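Local coordinates for protein Ufm1-specific protease (Caenorhabditis elegans, PDB 5EJJ) that hydrolyses the peptide bond at the C-terminal glycine of the ubiquitin-like modifier ufm-1 as a thiol protease, and is required for localising certain odorant receptors to olfactory cilia, at residues 10-15 and 103-108; 164-169 and 198-203. All coordinates share one frame; numbering follows the deposited sequence.

Contact 1 of 2, residues 10-15 and 103-108; sequences AMFQNY and ENRSIS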
# COMPACT_ATOMS: atom_id res chain seq x y z
N ALA A 10 5.66 -14.81 5.42
CA ALA A 10 5.95 -13.59 4.67
C ALA A 10 7.23 -13.80 3.86
O ALA A 10 7.25 -13.55 2.65
CB ALA A 10 6.07 -12.45 5.60
N MET A 11 8.27 -14.30 4.53
CA MET A 11 9.54 -14.67 3.89
C MET A 11 9.36 -15.61 2.71
O MET A 11 9.83 -15.29 1.63
CB MET A 11 10.48 -15.33 4.90
CG MET A 11 11.78 -15.82 4.27
SD MET A 11 12.93 -16.59 5.45
CE MET A 11 11.98 -17.99 6.03
N PHE A 12 8.69 -16.75 2.92
CA PHE A 12 8.42 -17.73 1.86
C PHE A 12 7.75 -17.08 0.67
O PHE A 12 8.12 -17.31 -0.48
CB PHE A 12 7.50 -18.84 2.37
CG PHE A 12 8.10 -19.69 3.45
CD1 PHE A 12 9.47 -19.95 3.46
CD2 PHE A 12 7.31 -20.20 4.46
CE1 PHE A 12 10.05 -20.71 4.46
CE2 PHE A 12 7.88 -20.95 5.47
CZ PHE A 12 9.25 -21.21 5.47
N GLN A 13 6.74 -16.27 0.96
CA GLN A 13 6.05 -15.56 -0.09
C GLN A 13 6.98 -14.62 -0.86
O GLN A 13 6.76 -14.36 -2.04
CB GLN A 13 4.92 -14.75 0.50
CG GLN A 13 4.14 -14.01 -0.55
CD GLN A 13 3.47 -14.97 -1.48
OE1 GLN A 13 3.00 -16.03 -1.05
NE2 GLN A 13 3.43 -14.62 -2.76
N ASN A 14 8.00 -14.09 -0.21
CA ASN A 14 8.90 -13.22 -0.92
C ASN A 14 9.73 -14.01 -1.91
O ASN A 14 9.87 -13.61 -3.06
CB ASN A 14 9.79 -12.44 0.03
CG ASN A 14 9.18 -11.12 0.46
OD1 ASN A 14 8.09 -10.73 0.04
ND2 ASN A 14 9.90 -10.41 1.32
N TYR A 15 10.27 -15.14 -1.45
CA TYR A 15 10.99 -16.08 -2.32
C TYR A 15 10.11 -16.50 -3.48
O TYR A 15 10.55 -16.59 -4.63
CB TYR A 15 11.39 -17.33 -1.57
CG TYR A 15 12.18 -18.30 -2.42
CD1 TYR A 15 11.54 -19.25 -3.19
CD2 TYR A 15 13.58 -18.26 -2.43
CE1 TYR A 15 12.26 -20.15 -3.97
CE2 TYR A 15 14.31 -19.15 -3.20
CZ TYR A 15 13.65 -20.10 -3.98
OH TYR A 15 14.37 -21.00 -4.76
N GLU A 103 10.19 -23.84 -1.15
CA GLU A 103 9.13 -24.13 -2.09
C GLU A 103 7.96 -24.86 -1.41
O GLU A 103 6.80 -24.62 -1.73
CB GLU A 103 9.69 -24.84 -3.33
CG GLU A 103 10.63 -23.90 -4.12
CD GLU A 103 11.32 -24.54 -5.34
OE1 GLU A 103 11.05 -25.73 -5.65
OE2 GLU A 103 12.14 -23.83 -6.00
N ASN A 104 8.26 -25.70 -0.42
CA ASN A 104 7.22 -26.35 0.38
C ASN A 104 6.60 -25.44 1.43
O ASN A 104 5.50 -25.71 1.91
CB ASN A 104 7.79 -27.59 1.08
CG ASN A 104 8.22 -28.67 0.10
OD1 ASN A 104 7.60 -28.85 -0.96
ND2 ASN A 104 9.30 -29.38 0.44
N ARG A 105 7.34 -24.39 1.78
CA ARG A 105 6.96 -23.45 2.83
C ARG A 105 6.82 -24.16 4.17
O ARG A 105 5.77 -24.13 4.80
CB ARG A 105 5.68 -22.68 2.48
CG ARG A 105 5.71 -22.06 1.11
CD ARG A 105 4.60 -21.04 0.93
NE ARG A 105 4.52 -20.58 -0.46
CZ ARG A 105 3.92 -19.46 -0.86
NH1 ARG A 105 3.36 -18.64 0.03
NH2 ARG A 105 3.90 -19.13 -2.15
N SER A 106 7.91 -24.77 4.63
CA SER A 106 7.89 -25.46 5.91
C SER A 106 8.40 -24.64 7.08
O SER A 106 9.61 -24.58 7.31
CB SER A 106 8.72 -26.73 5.81
OG SER A 106 8.84 -27.35 7.08
N ILE A 107 7.49 -24.03 7.84
CA ILE A 107 7.87 -23.38 9.10
C ILE A 107 8.54 -24.44 9.94
O ILE A 107 9.50 -24.19 10.67
CB ILE A 107 6.65 -22.84 9.86
CG1 ILE A 107 6.22 -21.49 9.28
CG2 ILE A 107 6.95 -22.73 11.37
CD1 ILE A 107 4.92 -20.96 9.87
N SER A 108 7.98 -25.64 9.80
CA SER A 108 8.46 -26.89 10.37
C SER A 108 10.04 -26.99 10.20
O SER A 108 10.79 -27.02 11.19
CB SER A 108 7.63 -28.09 9.77
OG SER A 108 6.28 -27.79 9.26
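F12, on helix 8-19, faces R105 at a break between two short helices, and their CA atoms, 6.0 Å apart, are the nearest across the contact. R105 has positive phi and ends helix 99-104 as the C' residue of a Schellman motif: S106 N bonds to M101 O and R105 N to L102 O. The chain then restarts as helix 107-113, with S106 at the N-cap and its OG bonded to E109 N.

The F12 ring lies against this turn. Its CG stands anti to the carbonyl carbon (chi1 -65°), which brings one face under the backbone of R105. R105 CA lies 3.8 Å from the ring centroid, over the face and offset toward the rim, a CH-pi contact. On that same side F12 CD2 meets R105 CB at 3.6 Å. Beyond the ring, at its edge, comes the backbone N of I107, and the apolar pair F12 CE2 and I107 CG1 is separated by 4.2 Å.

From its place over the F12 face, the R105 chain runs extended past F12 CB toward Q13, whose own chain bends at chi2 to meet it. R105 NH1 donates to Q13 OE1 at 2.8 Å, with 151° at the hydrogen, while NH2 adds a weak bond to the same oxygen. Amide and guanidinium are not coplanar; their planes stand 59° apart. Y15 OH comes within 3.8 Å of E103 OE2, a proximity rather than a bond; that oxygen has a long, weak ion pair with R19 NE.

F12 and Y15 pack on helix 99-104, while M11 and N14 touch strand 45-53. The arrangement is a helix-packing site centred on a Schellman-type break: helix 8-19 packs against 103-108, which falls in the N-terminal MPN region of UfSP.

Contact 2 of 2, residues 164-169 and 198-203; sequences YLNAEH and DVIEFT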
# COMPACT_ATOMS: atom_id res chain seq x y z
N TYR A 164 10.66 20.13 13.27
CA TYR A 164 9.36 19.78 12.70
C TYR A 164 8.29 20.23 13.68
O TYR A 164 8.39 20.01 14.89
CB TYR A 164 9.26 18.28 12.41
CG TYR A 164 10.39 17.72 11.56
CD1 TYR A 164 11.58 17.31 12.15
CD2 TYR A 164 10.26 17.61 10.16
CE1 TYR A 164 12.61 16.82 11.39
CE2 TYR A 164 11.28 17.12 9.39
CZ TYR A 164 12.45 16.73 10.02
OH TYR A 164 13.48 16.22 9.26
N LEU A 165 7.25 20.85 13.13
CA LEU A 165 6.30 21.53 13.97
C LEU A 165 4.87 21.25 13.52
O LEU A 165 4.55 21.37 12.34
CB LEU A 165 6.59 23.02 13.87
CG LEU A 165 5.91 23.84 14.95
CD1 LEU A 165 6.76 23.78 16.24
CD2 LEU A 165 5.66 25.27 14.42
N ASN A 166 4.02 20.86 14.47
CA ASN A 166 2.58 20.75 14.21
C ASN A 166 1.90 21.77 15.09
O ASN A 166 2.01 21.71 16.32
CB ASN A 166 2.04 19.35 14.54
CG ASN A 166 0.51 19.25 14.35
OD1 ASN A 166 -0.26 19.78 15.15
ND2 ASN A 166 0.08 18.57 13.30
N ALA A 167 1.18 22.71 14.48
CA ALA A 167 0.63 23.83 15.24
C ALA A 167 -0.73 23.52 15.87
O ALA A 167 -0.98 23.94 17.01
CB ALA A 167 0.55 25.07 14.37
N GLU A 168 -1.57 22.78 15.16
CA GLU A 168 -2.88 22.34 15.66
C GLU A 168 -2.80 21.49 16.93
O GLU A 168 -3.82 21.14 17.50
CB GLU A 168 -3.61 21.56 14.56
CG GLU A 168 -5.11 21.31 14.80
CD GLU A 168 -5.67 20.16 13.96
OE1 GLU A 168 -4.88 19.57 13.20
OE2 GLU A 168 -6.88 19.85 14.07
N HIS A 169 -1.61 21.12 17.36
CA HIS A 169 -1.49 20.32 18.56
C HIS A 169 -0.29 20.73 19.38
O HIS A 169 -0.02 20.15 20.43
CB HIS A 169 -1.36 18.84 18.20
CG HIS A 169 -2.56 18.28 17.53
ND1 HIS A 169 -3.66 17.81 18.22
CD2 HIS A 169 -2.84 18.07 16.22
CE1 HIS A 169 -4.56 17.36 17.37
NE2 HIS A 169 -4.08 17.50 16.14
N ASP A 198 -3.03 6.51 9.81
CA ASP A 198 -2.97 7.41 10.97
C ASP A 198 -1.73 8.30 10.87
O ASP A 198 -0.61 7.86 11.15
CB ASP A 198 -3.05 6.65 12.29
CG ASP A 198 -4.25 5.73 12.34
OD1 ASP A 198 -5.14 5.91 11.48
OD2 ASP A 198 -4.29 4.83 13.21
N VAL A 199 -1.95 9.55 10.46
CA VAL A 199 -0.90 10.42 9.98
C VAL A 199 -0.86 11.72 10.77
O VAL A 199 -1.83 12.46 10.75
CB VAL A 199 -1.17 10.80 8.53
CG1 VAL A 199 -0.12 11.72 8.02
CG2 VAL A 199 -1.22 9.58 7.66
N ILE A 200 0.25 11.99 11.45
CA ILE A 200 0.53 13.29 12.06
C ILE A 200 1.39 14.15 11.11
O ILE A 200 2.60 13.92 10.98
CB ILE A 200 1.30 13.13 13.40
CG1 ILE A 200 0.65 12.07 14.27
CG2 ILE A 200 1.41 14.43 14.17
CD1 ILE A 200 1.39 10.77 14.25
N GLU A 201 0.79 15.14 10.45
CA GLU A 201 1.52 16.02 9.53
C GLU A 201 2.29 17.16 10.22
O GLU A 201 1.72 17.84 11.05
CB GLU A 201 0.54 16.62 8.54
CG GLU A 201 1.16 17.54 7.50
CD GLU A 201 0.28 17.67 6.25
OE1 GLU A 201 0.14 18.81 5.74
OE2 GLU A 201 -0.27 16.63 5.77
N PHE A 202 3.56 17.36 9.86
CA PHE A 202 4.37 18.50 10.39
C PHE A 202 4.87 19.45 9.31
O PHE A 202 4.89 19.14 8.11
CB PHE A 202 5.61 18.04 11.14
CG PHE A 202 5.34 17.21 12.34
CD1 PHE A 202 4.87 15.91 12.22
CD2 PHE A 202 5.64 17.70 13.60
CE1 PHE A 202 4.68 15.11 13.34
CE2 PHE A 202 5.45 16.91 14.75
CZ PHE A 202 4.97 15.62 14.61
N THR A 203 5.29 20.64 9.75
CA THR A 203 5.94 21.58 8.86
C THR A 203 7.43 21.53 9.15
O THR A 203 7.85 21.66 10.30
CB THR A 203 5.41 22.99 9.06
OG1 THR A 203 4.11 23.08 8.48
CG2 THR A 203 6.32 23.97 8.34
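L165 and T203 form an antiparallel hydrogen-bonded pair with CA atoms 5.1 Å apart, although the end-to-end directions of the touching parts differ by 117°, well short of a straight antiparallel run. Both backbone bonds of the pair are made: T203 N to L165 O at 2.8 Å and L165 N to T203 O at 3.0 Å. A CA-H...O contact from Y164 CA to T203 O accompanies them.

N166 carries the pairing one step further by means of its side chain. With CG anti to its backbone N (chi1 177°), the amide reaches across, and ND2 donates to E201 O at 2.9 Å. The acceptor lies near the amide plane, and the donor meets the carbonyl almost head-on, with 161° at the oxygen. This junction belongs to a mixed five-stranded sheet, in which strand 199-205, interrupted along its length, runs between strands 163-166 and 127-139; I200 and F202 bond by their backbones to V130 on the latter.

The F202 ring lies alongside the pair, against Y164 and N166. Its CD2 sits 3.9 Å from Y164 CB, an apolar contact, and N166 CB lies over one ring face, 4.2 Å from CE2. L165 N meets the ring at its edge, in plane. F202 also touches L171 and I173 of strand 171-173 and C129 of strand 127-139, so this buried ring packs among residues of both neighbouring strands. The E201 carboxylate points elsewhere, bonding through OE1 to S345 OG.

The two contacts belong to separate parts of the one chain. Their centres lie about 40 Å apart, on opposite sides of the chain's centre and about 22 Å from it in each case. Their nearest atoms are about 21 Å apart, so neither touches the other. Along the sequence they run in series: both segments of contact 1 precede those of contact 2. Contact 1 joins helices beside the four-stranded sheet that includes strand 45-53, whereas contact 2 is strand pairing inside a different, five-stranded sheet. Both are away from the inferred active-site residues C396, D520 and H522, which belong to the C78 peptidase region.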